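Local coordinates for protein mannose-6-phosphate isomerase (Helicobacter pylori, PDB 2QH5) that probably makes GDP-mannose from mannose 1-phosphate and GTP, and is represented here by its N-terminal nucleotidyltransferase domain, at residues K147-F152 / F184-G189; F166-S171 / S245-L250; V139-S144 / V260-K265; L199-K204 / S254-M259; K6-S11 / L107-S112. One frame throughout, in Å; residues are numbered along the deposited sequence.

Contact 1 of 5, residues K147-F152 / F184-G189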
# COMPACT_ATOMS: atom_id res chain seq x y z
N LYS A 147 9.26 20.58 -2.15
CA LYS A 147 8.76 21.31 -0.98
C LYS A 147 8.74 20.42 0.26
O LYS A 147 7.92 19.50 0.36
CB LYS A 147 7.36 21.89 -1.25
CG LYS A 147 7.33 23.12 -2.17
CD LYS A 147 7.16 22.75 -3.64
CE LYS A 147 5.80 22.12 -3.92
NZ LYS A 147 4.66 22.98 -3.49
N PRO A 148 9.65 20.69 1.21
CA PRO A 148 9.81 19.87 2.42
C PRO A 148 8.69 20.01 3.47
O PRO A 148 8.80 20.83 4.39
CB PRO A 148 11.15 20.35 2.99
CG PRO A 148 11.35 21.72 2.45
CD PRO A 148 10.60 21.81 1.16
N ASN A 149 7.63 19.20 3.34
CA ASN A 149 6.58 19.14 4.36
C ASN A 149 6.71 17.91 5.27
O ASN A 149 7.15 16.85 4.84
CB ASN A 149 5.18 19.23 3.74
CG ASN A 149 4.77 17.97 2.99
OD1 ASN A 149 4.07 17.12 3.54
ND2 ASN A 149 5.22 17.85 1.75
N THR A 150 6.30 18.08 6.53
CA THR A 150 6.61 17.10 7.58
C THR A 150 5.54 16.03 7.82
O THR A 150 5.57 15.34 8.84
CB THR A 150 6.91 17.81 8.92
OG1 THR A 150 5.78 18.61 9.30
CG2 THR A 150 8.13 18.69 8.78
N GLU A 151 4.61 15.91 6.88
CA GLU A 151 3.58 14.88 6.96
C GLU A 151 4.04 13.60 6.27
O GLU A 151 3.47 12.53 6.49
CB GLU A 151 2.28 15.38 6.33
CG GLU A 151 1.53 16.42 7.17
CD GLU A 151 0.48 17.18 6.37
OE1 GLU A 151 0.84 17.87 5.40
OE2 GLU A 151 -0.71 17.08 6.74
N PHE A 152 5.09 13.71 5.46
CA PHE A 152 5.60 12.60 4.66
C PHE A 152 6.68 11.77 5.35
O PHE A 152 7.26 12.18 6.36
CB PHE A 152 6.12 13.09 3.31
CG PHE A 152 5.06 13.25 2.27
CD1 PHE A 152 4.37 12.14 1.80
CD2 PHE A 152 4.76 14.49 1.74
CE1 PHE A 152 3.39 12.28 0.83
CE2 PHE A 152 3.79 14.64 0.77
CZ PHE A 152 3.10 13.53 0.31
N PHE A 184 17.89 12.46 -0.34
CA PHE A 184 16.65 12.22 0.41
C PHE A 184 15.43 12.25 -0.50
O PHE A 184 15.29 13.13 -1.35
CB PHE A 184 16.50 13.24 1.54
CG PHE A 184 17.11 12.80 2.83
CD1 PHE A 184 18.39 13.19 3.17
CD2 PHE A 184 16.40 11.97 3.69
CE1 PHE A 184 18.96 12.78 4.37
CE2 PHE A 184 16.96 11.55 4.89
CZ PHE A 184 18.25 11.96 5.23
N TYR A 185 14.56 11.26 -0.32
CA TYR A 185 13.36 11.11 -1.13
C TYR A 185 12.11 11.06 -0.24
O TYR A 185 12.16 10.60 0.91
CB TYR A 185 13.42 9.83 -1.97
CG TYR A 185 14.56 9.74 -2.97
CD1 TYR A 185 14.33 9.88 -4.34
CD2 TYR A 185 15.86 9.46 -2.56
CE1 TYR A 185 15.37 9.76 -5.26
CE2 TYR A 185 16.90 9.35 -3.47
CZ TYR A 185 16.65 9.50 -4.82
OH TYR A 185 17.69 9.39 -5.71
N PHE A 186 10.98 11.52 -0.78
CA PHE A 186 9.69 11.30 -0.14
C PHE A 186 9.29 9.85 -0.35
O PHE A 186 9.40 9.32 -1.45
CB PHE A 186 8.60 12.18 -0.78
CG PHE A 186 8.60 13.61 -0.31
CD1 PHE A 186 8.76 13.93 1.04
CD2 PHE A 186 8.41 14.65 -1.23
CE1 PHE A 186 8.75 15.25 1.46
CE2 PHE A 186 8.40 15.97 -0.81
CZ PHE A 186 8.57 16.28 0.54
N ASN A 187 8.84 9.21 0.72
CA ASN A 187 8.23 7.90 0.59
C ASN A 187 6.88 8.02 -0.11
O ASN A 187 6.01 8.79 0.30
CB ASN A 187 8.08 7.22 1.95
CG ASN A 187 7.37 5.90 1.85
OD1 ASN A 187 7.46 5.19 0.84
ND2 ASN A 187 6.63 5.55 2.90
N SER A 188 6.70 7.24 -1.18
CA SER A 188 5.49 7.31 -1.98
C SER A 188 4.31 6.71 -1.24
O SER A 188 3.16 7.05 -1.52
CB SER A 188 5.68 6.58 -3.31
OG SER A 188 5.68 5.18 -3.11
N GLY A 189 4.59 5.82 -0.31
CA GLY A 189 3.54 5.09 0.39
C GLY A 189 3.17 3.81 -0.33
O GLY A 189 2.44 3.00 0.22
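K147 meets the ring of F186 through its backbone: its carbonyl O lies at the ring edge, in plane, 3.3 Å from F186 CZ. The chain then folds back through an inverse gamma turn centred on P148, whose CA faces the same ring edge, and N149 N returns a weak hydrogen bond to K147 O. At N149, a first torsion of 72° sets CG between the backbone N and the carbonyl carbon, and the amide comes in across the end of F186, with ND2 3.9 Å from F186 CZ. The amide and ring planes are 42° apart. ND2 also lies at the edge of the F152 ring, in its plane, and so sits between the two phenylalanines. F152 CB packs 3.6 Å from F186 CD1, and F152 CD2 stands over one face of F186, offset toward the rim; the ring centroids are 4.9 Å apart and the planes inclined at 40°. Y154 adds an edge-to-face partner for F186. Beyond F186, N187 OD1 accepts from G189 N at 3.2 Å, an Asx turn at the corner where strand 184-194 bends. The loop between strands 138-144 and 153-156 thus packs round F186 by van der Waals contact, without a hydrogen bond between the segments, consistent with the sugar-binding side of the pocket in related GT-A nucleotidyltransferases, though no ligand is bound here.

Contact 2 of 5, residues F166-S171 / S245-L250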
# COMPACT_ATOMS: atom_id res chain seq x y z
N PHE A 166 15.04 5.14 7.34
CA PHE A 166 13.70 5.63 7.11
C PHE A 166 13.33 6.50 8.31
O PHE A 166 13.37 6.04 9.45
CB PHE A 166 12.74 4.45 7.02
CG PHE A 166 11.45 4.76 6.31
CD1 PHE A 166 11.19 4.22 5.06
CD2 PHE A 166 10.50 5.59 6.90
CE1 PHE A 166 10.01 4.50 4.41
CE2 PHE A 166 9.32 5.88 6.25
CZ PHE A 166 9.07 5.33 5.00
N ILE A 167 12.99 7.75 8.05
CA ILE A 167 12.48 8.63 9.10
C ILE A 167 11.11 9.19 8.72
O ILE A 167 11.00 10.07 7.87
CB ILE A 167 13.49 9.76 9.52
CG1 ILE A 167 14.13 10.45 8.31
CG2 ILE A 167 14.56 9.22 10.47
CD1 ILE A 167 15.54 10.00 7.96
N GLU A 168 10.06 8.64 9.32
CA GLU A 168 8.70 9.08 8.98
C GLU A 168 8.29 10.26 9.84
O GLU A 168 8.41 10.22 11.06
CB GLU A 168 7.68 7.95 9.11
CG GLU A 168 6.45 8.18 8.24
CD GLU A 168 5.16 7.83 8.93
OE1 GLU A 168 4.12 7.72 8.23
OE2 GLU A 168 5.16 7.65 10.17
N LYS A 169 7.81 11.31 9.16
CA LYS A 169 7.40 12.57 9.79
C LYS A 169 8.46 13.15 10.75
O LYS A 169 8.34 13.01 11.98
CB LYS A 169 6.03 12.42 10.49
CG LYS A 169 4.90 12.01 9.55
CD LYS A 169 3.62 11.72 10.31
CE LYS A 169 2.52 11.27 9.37
NZ LYS A 169 1.20 11.16 10.05
N PRO A 170 9.51 13.78 10.20
CA PRO A 170 10.51 14.43 11.04
C PRO A 170 10.06 15.84 11.45
O PRO A 170 9.03 16.31 10.97
CB PRO A 170 11.73 14.50 10.12
CG PRO A 170 11.16 14.61 8.74
CD PRO A 170 9.82 13.92 8.76
N SER A 171 10.81 16.48 12.34
CA SER A 171 10.54 17.88 12.69
C SER A 171 10.88 18.79 11.51
O SER A 171 11.69 18.41 10.66
CB SER A 171 11.31 18.28 13.95
OG SER A 171 12.70 18.05 13.81
N SER A 245 0.96 2.62 11.63
CA SER A 245 1.40 2.72 10.25
C SER A 245 2.45 1.71 9.88
O SER A 245 3.23 1.33 10.71
CB SER A 245 2.00 4.09 10.05
OG SER A 245 1.82 4.45 8.72
N ILE A 246 2.49 1.31 8.63
CA ILE A 246 3.54 0.36 8.23
C ILE A 246 4.94 0.98 8.34
O ILE A 246 5.92 0.30 8.65
CB ILE A 246 3.27 -0.20 6.81
CG1 ILE A 246 4.17 -1.40 6.52
CG2 ILE A 246 3.42 0.89 5.77
CD1 ILE A 246 3.99 -2.54 7.51
N ASP A 247 4.99 2.30 8.14
CA ASP A 247 6.22 3.06 8.19
C ASP A 247 6.79 3.04 9.60
O ASP A 247 7.99 2.94 9.77
CB ASP A 247 6.00 4.49 7.73
CG ASP A 247 5.19 4.57 6.44
OD1 ASP A 247 3.97 4.32 6.47
OD2 ASP A 247 5.79 4.90 5.39
N ILE A 248 5.92 3.13 10.59
CA ILE A 248 6.34 3.11 11.99
C ILE A 248 6.60 1.68 12.46
O ILE A 248 7.63 1.39 13.07
CB ILE A 248 5.30 3.82 12.90
CG1 ILE A 248 5.31 5.33 12.62
CG2 ILE A 248 5.58 3.55 14.38
CD1 ILE A 248 4.04 6.06 13.06
N ALA A 249 5.67 0.78 12.13
CA ALA A 249 5.71 -0.62 12.55
C ALA A 249 6.92 -1.39 12.03
O ALA A 249 7.51 -2.20 12.75
CB ALA A 249 4.43 -1.34 12.12
N LEU A 250 7.27 -1.14 10.77
CA LEU A 250 8.19 -2.03 10.07
C LEU A 250 9.30 -1.32 9.32
O LEU A 250 10.47 -1.70 9.44
CB LEU A 250 7.40 -2.93 9.12
CG LEU A 250 8.15 -3.97 8.30
CD1 LEU A 250 8.94 -4.93 9.19
CD2 LEU A 250 7.16 -4.72 7.43
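E168 and D247 make a strand-to-helix contact between acidic side chains, where the end of strand 165-168 faces the first turn of helix 246-251. The axes of strand 166-168 and helix 246-250 approach to 8.8 Å and run at 132° to each other, and no hydrogen bond joins the two segments. The carboxylates lie stacked, their planes only 3° apart, with E168 OE1 3.8 Å from D247 OD1. What touches more closely is carbon: E168 CD rests 3.6 Å from D247 CB. E168 leaves its strand with CG anti to the backbone N and bends at the next bond, which brings the carboxylate against D247 and I248. Its other oxygen, OE2, reaches the apolar branch of I248, 3.4 Å from CG1 and nearly as close to CD1. The other oxygen of D247, OD2, approaches F166 CZ at 3.3 Å, with the carboxylate and ring planes 53° apart; N187 ND2 also lies near this oxygen. OD1 lies near OG of S245, which holds the N-cap position but makes no capping bond with its side chain. T90 OG1 receives the backbone N-H of I246, and Q252 OE1 that of E168. The sequence E168-K169-P170, running from the strand into the loop 169-171, matches the Glu-Lys-Pro motif that lines the sugar-phosphate pocket in related nucleotidyltransferases, and probably does so here, although no ligand marks the site.

Contact 3 of 5, residues V139-S144 / V260-K265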
# COMPACT_ATOMS: atom_id res chain seq x y z
N VAL A 139 10.25 -3.56 -0.84
CA VAL A 139 10.60 -2.52 -1.79
C VAL A 139 9.71 -1.33 -1.56
O VAL A 139 8.49 -1.45 -1.49
CB VAL A 139 10.50 -3.01 -3.26
CG1 VAL A 139 11.12 -2.01 -4.19
CG2 VAL A 139 11.16 -4.37 -3.42
N THR A 140 10.35 -0.18 -1.43
CA THR A 140 9.67 1.09 -1.29
C THR A 140 9.98 1.98 -2.51
O THR A 140 10.82 1.62 -3.33
CB THR A 140 10.07 1.77 0.03
OG1 THR A 140 9.19 2.87 0.28
CG2 THR A 140 11.51 2.26 -0.03
N PHE A 141 9.29 3.11 -2.64
CA PHE A 141 9.45 3.96 -3.81
C PHE A 141 9.77 5.41 -3.43
O PHE A 141 9.07 6.01 -2.62
CB PHE A 141 8.20 3.94 -4.70
CG PHE A 141 7.95 2.63 -5.41
CD1 PHE A 141 7.39 1.54 -4.74
CD2 PHE A 141 8.24 2.50 -6.76
CE1 PHE A 141 7.15 0.34 -5.40
CE2 PHE A 141 8.00 1.30 -7.43
CZ PHE A 141 7.45 0.22 -6.75
N GLY A 142 10.82 5.96 -4.04
CA GLY A 142 11.26 7.31 -3.73
C GLY A 142 10.74 8.36 -4.69
O GLY A 142 10.65 8.13 -5.90
N VAL A 143 10.39 9.52 -4.15
CA VAL A 143 9.99 10.67 -4.95
C VAL A 143 10.85 11.86 -4.54
O VAL A 143 10.97 12.17 -3.35
CB VAL A 143 8.48 10.99 -4.79
CG1 VAL A 143 8.14 12.38 -5.33
CG2 VAL A 143 7.63 9.93 -5.49
N SER A 144 11.46 12.50 -5.53
CA SER A 144 12.40 13.60 -5.32
C SER A 144 11.74 14.83 -4.71
O SER A 144 10.80 15.39 -5.28
CB SER A 144 13.12 13.95 -6.62
OG SER A 144 12.25 13.81 -7.73
N VAL A 260 13.18 2.24 -5.22
CA VAL A 260 13.12 2.47 -6.66
C VAL A 260 12.57 3.88 -6.87
O VAL A 260 11.58 4.25 -6.25
CB VAL A 260 12.22 1.43 -7.38
CG1 VAL A 260 12.23 1.64 -8.89
CG2 VAL A 260 12.66 0.01 -7.06
N GLU A 261 13.21 4.68 -7.72
CA GLU A 261 12.77 6.06 -7.95
C GLU A 261 11.48 6.16 -8.76
O GLU A 261 11.34 5.49 -9.79
CB GLU A 261 13.86 6.88 -8.64
CG GLU A 261 15.17 6.98 -7.88
CD GLU A 261 16.32 7.43 -8.76
OE1 GLU A 261 16.11 8.32 -9.61
OE2 GLU A 261 17.43 6.88 -8.61
N LEU A 262 10.55 6.98 -8.30
CA LEU A 262 9.33 7.27 -9.05
C LEU A 262 9.42 8.63 -9.73
O LEU A 262 9.25 9.68 -9.09
CB LEU A 262 8.09 7.19 -8.16
CG LEU A 262 7.28 5.89 -8.20
CD1 LEU A 262 6.15 5.93 -7.18
CD2 LEU A 262 6.72 5.62 -9.59
N ASN A 263 9.72 8.61 -11.02
CA ASN A 263 9.76 9.81 -11.84
C ASN A 263 8.62 9.74 -12.84
O ASN A 263 8.83 9.47 -14.02
CB ASN A 263 11.11 9.92 -12.56
CG ASN A 263 12.26 9.35 -11.75
OD1 ASN A 263 12.40 9.63 -10.56
ND2 ASN A 263 13.10 8.54 -12.39
N ALA A 264 7.40 9.97 -12.35
CA ALA A 264 6.20 9.76 -13.16
C ALA A 264 5.12 10.82 -12.95
O ALA A 264 3.96 10.59 -13.29
CB ALA A 264 5.65 8.36 -12.90
N LYS A 265 5.52 11.98 -12.42
CA LYS A 265 4.60 13.06 -12.01
C LYS A 265 3.62 12.60 -10.92
O LYS A 265 2.40 12.71 -11.07
CB LYS A 265 3.86 13.68 -13.21
CG LYS A 265 4.60 14.84 -13.84
CD LYS A 265 3.68 15.61 -14.78
CE LYS A 265 4.33 16.91 -15.24
NZ LYS A 265 3.39 17.71 -16.07
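G142 O takes the shortest backbone bond of this pair, from L262 N at 2.7 Å, nearly straight (171° at the hydrogen) and met close to the C=O axis. E261 CA adds a CH...O contact to the same oxygen. One step back along the strands, V260 O receives G142 N at 2.9 Å from above its carbonyl plane, and V260 N in turn donates to T140 O at 3.1 Å. These bonds give the regular parallel ladder, with F141 beside V260 and G142 beside E261. In the Rossmann-like mixed sheet of the GT-A fold, strand 138-144 therefore has a parallel neighbour here and an antiparallel one, strand 184-194, on its other side. F141 and V260 project from the same face, toward helix 119-134, where A129 and L132 cover them. F141 CG stands anti to its carbonyl carbon (chi1 -69°), which brings CD2 to 3.8 Å from L262 CG and 4.2 Å from V260 CB. F141 CB itself lies 3.8 Å from L262 CD1. Before F141, the branch CG1 of V139 meets CG2 of V260 at 3.8 Å. After it, V143 CG2 packs 3.9 Å from L262 CB, so the leucine is touched by both residues flanking G142. E261 leaves from the other face and packs on Y185 of strand 184-194. The same strand also bonds through its backbone to F141 and V143.

Contact 4 of 5, residues L199-K204 / S254-M259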
# COMPACT_ATOMS: atom_id res chain seq x y z
N LEU A 199 5.36 -10.98 6.11
CA LEU A 199 4.88 -11.51 7.38
C LEU A 199 6.01 -11.96 8.30
O LEU A 199 5.85 -11.96 9.53
CB LEU A 199 3.86 -12.64 7.16
CG LEU A 199 2.57 -12.20 6.46
CD1 LEU A 199 1.77 -13.40 5.97
CD2 LEU A 199 1.72 -11.29 7.35
N ASP A 200 7.14 -12.34 7.72
CA ASP A 200 8.32 -12.72 8.49
C ASP A 200 8.98 -11.49 9.11
O ASP A 200 9.38 -11.51 10.27
CB ASP A 200 9.33 -13.46 7.62
CG ASP A 200 8.91 -14.89 7.33
OD1 ASP A 200 9.58 -15.56 6.51
OD2 ASP A 200 7.90 -15.35 7.91
N GLU A 201 9.07 -10.42 8.32
CA GLU A 201 9.62 -9.16 8.79
C GLU A 201 8.75 -8.54 9.87
O GLU A 201 9.26 -7.96 10.82
CB GLU A 201 9.80 -8.17 7.64
CG GLU A 201 11.03 -8.43 6.79
CD GLU A 201 12.32 -8.23 7.56
OE1 GLU A 201 13.00 -9.25 7.82
OE2 GLU A 201 12.65 -7.06 7.92
N LEU A 202 7.44 -8.68 9.72
CA LEU A 202 6.51 -8.20 10.74
C LEU A 202 6.66 -9.02 12.02
O LEU A 202 6.62 -8.46 13.10
CB LEU A 202 5.06 -8.20 10.24
CG LEU A 202 4.06 -7.23 10.90
CD1 LEU A 202 4.50 -5.78 10.86
CD2 LEU A 202 2.75 -7.36 10.21
N LYS A 203 6.85 -10.33 11.90
CA LYS A 203 7.08 -11.17 13.08
C LYS A 203 8.29 -10.67 13.88
O LYS A 203 8.20 -10.48 15.09
CB LYS A 203 7.27 -12.63 12.69
CG LYS A 203 7.00 -13.61 13.82
CD LYS A 203 6.80 -15.03 13.28
CE LYS A 203 6.62 -16.05 14.40
NZ LYS A 203 7.93 -16.45 15.01
N LYS A 204 9.40 -10.44 13.18
CA LYS A 204 10.63 -9.93 13.78
C LYS A 204 10.46 -8.58 14.47
O LYS A 204 10.93 -8.40 15.59
CB LYS A 204 11.73 -9.79 12.72
CG LYS A 204 12.46 -11.09 12.37
CD LYS A 204 13.96 -10.86 12.13
CE LYS A 204 14.28 -10.30 10.74
NZ LYS A 204 14.00 -11.27 9.64
N SER A 254 13.22 -2.40 9.58
CA SER A 254 13.60 -3.49 8.69
C SER A 254 15.00 -3.28 8.07
O SER A 254 15.35 -2.18 7.59
CB SER A 254 12.55 -3.69 7.60
OG SER A 254 12.89 -4.80 6.78
N HIS A 255 15.79 -4.35 8.09
CA HIS A 255 17.11 -4.35 7.47
C HIS A 255 17.04 -4.71 5.98
O HIS A 255 18.06 -4.69 5.29
CB HIS A 255 18.04 -5.32 8.20
CG HIS A 255 18.30 -4.96 9.63
ND1 HIS A 255 19.07 -3.87 9.99
CD2 HIS A 255 17.91 -5.55 10.78
CE1 HIS A 255 19.13 -3.80 11.31
NE2 HIS A 255 18.43 -4.81 11.81
N LYS A 256 15.84 -5.02 5.50
CA LYS A 256 15.65 -5.57 4.15
C LYS A 256 14.95 -4.63 3.17
O LYS A 256 14.17 -5.07 2.33
CB LYS A 256 14.90 -6.89 4.24
CG LYS A 256 15.63 -7.89 5.10
CD LYS A 256 15.01 -9.27 5.06
CE LYS A 256 15.88 -10.22 5.87
NZ LYS A 256 15.19 -11.49 6.18
N ILE A 257 15.28 -3.34 3.24
CA ILE A 257 14.61 -2.31 2.44
C ILE A 257 15.45 -1.79 1.27
O ILE A 257 16.57 -1.30 1.46
CB ILE A 257 14.19 -1.12 3.34
CG1 ILE A 257 13.27 -1.62 4.45
CG2 ILE A 257 13.52 0.00 2.53
CD1 ILE A 257 13.04 -0.61 5.55
N LYS A 258 14.89 -1.88 0.06
CA LYS A 258 15.46 -1.22 -1.12
C LYS A 258 14.51 -0.17 -1.69
O LYS A 258 13.33 -0.16 -1.39
CB LYS A 258 15.85 -2.24 -2.20
CG LYS A 258 16.95 -3.22 -1.78
CD LYS A 258 18.30 -2.53 -1.65
CE LYS A 258 19.41 -3.55 -1.46
NZ LYS A 258 19.68 -3.83 -0.03
N MET A 259 15.04 0.73 -2.52
CA MET A 259 14.23 1.81 -3.07
C MET A 259 14.26 1.76 -4.59
O MET A 259 15.22 1.28 -5.19
CB MET A 259 14.76 3.16 -2.57
CG MET A 259 13.75 4.29 -2.65
SD MET A 259 14.51 5.91 -2.40
CE MET A 259 15.02 6.22 -4.08
O HOH W 1 12.38 -11.52 6.96
O HOH W 2 15.29 -7.17 9.00
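E201 and K256 pass each other at a slant, the carboxylate of E201 crossing the extended chain of K256 near CD, in a surface salt-bridge network that ties helix 195-205 to the ST turn before strand 257-261. E201 is bent at its second torsion (chi2 -65°), which folds the carboxylate back along the helix toward K204. Its two oxygens have different partners. OE1 faces the lysines: K256 CD lies 3.4 Å from it, and K256 NZ makes a longer salt bridge at 3.5 Å. K204, one helical turn on from E201, curls back through bends at three successive bonds and delivers NZ to OE1 at 2.9 Å, nearly along its C-O axis. The two lysine ends cross at about a right angle around this shared oxygen, which probably balances their charges. Water 1 donates to OE1 and accepts from K256 NZ, giving that amine a second route to the carboxylate. OE2 faces the serine: S254 OG donates to it at 2.5 Å, on the anti side and 32° out of the carboxylate plane. Water 2 donates to OE2 as well and accepts from H255 N. L138 of strand 138-144 packs against both E201 and S254. Closing the ST turn, S254 OG, while giving its own proton to the glutamate, accepts the backbone N-H of K256 at 3.2 Å, with an angle of 162° at the hydrogen.

Contact 5 of 5, residues K6-S11 / L107-S112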
# COMPACT_ATOMS: atom_id res chain seq x y z
N LYS A 6 -0.49 -9.84 -6.80
CA LYS A 6 -1.68 -9.21 -6.27
C LYS A 6 -1.51 -7.72 -6.10
O LYS A 6 -0.51 -7.25 -5.56
CB LYS A 6 -2.00 -9.79 -4.89
CG LYS A 6 -2.98 -10.92 -4.86
CD LYS A 6 -3.47 -11.07 -3.44
CE LYS A 6 -4.51 -12.15 -3.30
NZ LYS A 6 -4.91 -12.28 -1.88
N ASN A 7 -2.52 -6.97 -6.55
CA ASN A 7 -2.60 -5.55 -6.23
C ASN A 7 -3.39 -5.38 -4.95
O ASN A 7 -4.53 -5.82 -4.86
CB ASN A 7 -3.26 -4.78 -7.37
CG ASN A 7 -3.38 -3.29 -7.08
OD1 ASN A 7 -4.34 -2.64 -7.50
ND2 ASN A 7 -2.42 -2.74 -6.34
N ILE A 8 -2.78 -4.77 -3.94
CA ILE A 8 -3.49 -4.41 -2.71
C ILE A 8 -3.80 -2.93 -2.77
O ILE A 8 -2.94 -2.09 -2.50
CB ILE A 8 -2.69 -4.72 -1.44
CG1 ILE A 8 -2.15 -6.16 -1.45
CG2 ILE A 8 -3.55 -4.44 -0.21
CD1 ILE A 8 -3.20 -7.24 -1.53
N LEU A 9 -5.05 -2.64 -3.12
CA LEU A 9 -5.49 -1.27 -3.38
C LEU A 9 -6.06 -0.69 -2.09
O LEU A 9 -7.19 -0.99 -1.72
CB LEU A 9 -6.53 -1.28 -4.52
CG LEU A 9 -6.55 -0.20 -5.60
CD1 LEU A 9 -7.84 -0.31 -6.39
CD2 LEU A 9 -6.39 1.22 -5.04
N LEU A 10 -5.28 0.12 -1.40
CA LEU A 10 -5.69 0.66 -0.11
C LEU A 10 -6.56 1.90 -0.27
O LEU A 10 -6.06 2.96 -0.67
CB LEU A 10 -4.48 1.01 0.75
CG LEU A 10 -3.47 -0.08 1.10
CD1 LEU A 10 -2.25 0.56 1.71
CD2 LEU A 10 -4.06 -1.09 2.06
N SER A 11 -7.85 1.77 0.07
CA SER A 11 -8.79 2.89 -0.00
C SER A 11 -9.30 3.33 1.37
O SER A 11 -9.66 4.49 1.57
CB SER A 11 -9.96 2.54 -0.91
OG SER A 11 -9.49 2.05 -2.15
N LEU A 107 3.03 -9.02 -3.68
CA LEU A 107 2.05 -8.02 -3.34
C LEU A 107 2.52 -6.67 -3.82
O LEU A 107 3.62 -6.23 -3.48
CB LEU A 107 1.86 -7.97 -1.82
CG LEU A 107 0.73 -8.70 -1.11
CD1 LEU A 107 0.46 -10.07 -1.64
CD2 LEU A 107 1.07 -8.76 0.38
N ILE A 108 1.69 -6.01 -4.61
CA ILE A 108 1.93 -4.64 -5.02
C ILE A 108 0.91 -3.79 -4.27
O ILE A 108 -0.27 -3.82 -4.59
CB ILE A 108 1.76 -4.48 -6.55
CG1 ILE A 108 2.70 -5.41 -7.30
CG2 ILE A 108 2.00 -3.03 -6.99
CD1 ILE A 108 2.43 -5.47 -8.79
N VAL A 109 1.39 -3.05 -3.27
CA VAL A 109 0.55 -2.28 -2.34
C VAL A 109 0.49 -0.82 -2.77
O VAL A 109 1.49 -0.12 -2.75
CB VAL A 109 1.08 -2.39 -0.89
CG1 VAL A 109 0.30 -1.50 0.05
CG2 VAL A 109 1.03 -3.83 -0.41
N THR A 110 -0.70 -0.36 -3.14
CA THR A 110 -0.87 0.93 -3.82
C THR A 110 -2.02 1.74 -3.22
O THR A 110 -3.17 1.34 -3.35
CB THR A 110 -1.17 0.73 -5.34
OG1 THR A 110 -2.28 -0.17 -5.52
CG2 THR A 110 0.04 0.15 -6.04
N PRO A 111 -1.71 2.88 -2.57
CA PRO A 111 -2.78 3.76 -2.11
C PRO A 111 -3.61 4.32 -3.27
O PRO A 111 -3.09 4.50 -4.37
CB PRO A 111 -2.02 4.89 -1.40
CG PRO A 111 -0.68 4.32 -1.07
CD PRO A 111 -0.38 3.40 -2.22
N SER A 112 -4.89 4.58 -3.04
CA SER A 112 -5.83 4.92 -4.11
C SER A 112 -5.86 6.41 -4.43
O SER A 112 -6.27 6.80 -5.52
CB SER A 112 -7.23 4.45 -3.75
OG SER A 112 -7.61 4.93 -2.47
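N7 reaches across to I108 and T110 through its amide nitrogen. CB passes I108 O at 4.2 Å, and CG, anti to the backbone N (chi1 179°), lies 3.7 Å from T110 OG1. OD1 of N7 lies 3.8 Å from T110 OG1. At the tip ND2 spends both hydrogens: one goes to T110 OG1 at 2.7 Å, nearly in the amide plane, and the other to I108 O at 3.0 Å. Two bonds fix the rotation of the amide. I108 O is gripped twice, since I8 N also donates to it at 2.8 Å, the two donors arriving from opposite faces of its plane. T110 OG1 stands between its backbone N and carbonyl carbon (chi1 53°), turned to meet the asparagine. The backbones pair in strict parallel register from K6 with L107 to L10 with P111; I108 N donates to K6 O at 2.7 Å and T110 N to I8 O. On the opposite face from N7, I8 packs on L107 and V109, and L10 CD1 meets V109 CG1 at 3.7 Å. Strand 5-10 lies between strands 53-59 and 106-111, and strand 184-194 follows on the far side of 106-111. Helix 39-48 covers the N7 and T110 face through N47, while helix 90-99 covers I8, L10 and V109 through S97, A93 and I94, the sandwich of a Rossmann-like nucleotide-binding core.

In the fold
All five contacts hang on one mixed sheet. Contact 5 lies deepest, its centre about 5 Å from the centre of the chain, and meets contact 1 where G189 O lies 3.6 Å from P111 CG. Contacts 1 and 3, centres 11 Å apart, lie on neighbouring strands 184-194 and 138-144, F186 N probably hydrogen-bonding to V143 O. Contact 2 adjoins contact 1 through F152 O and K169 N, 3.0 Å apart, and N187 beside D247. Contact 4 uses the start of strand 257-261, whose end pairs in contact 3; its E201 touches L250. By analogy with related enzymes, the sugar-phosphate side probably lies near contacts 1 and 2, the nucleotide side near the end of strand 5-10.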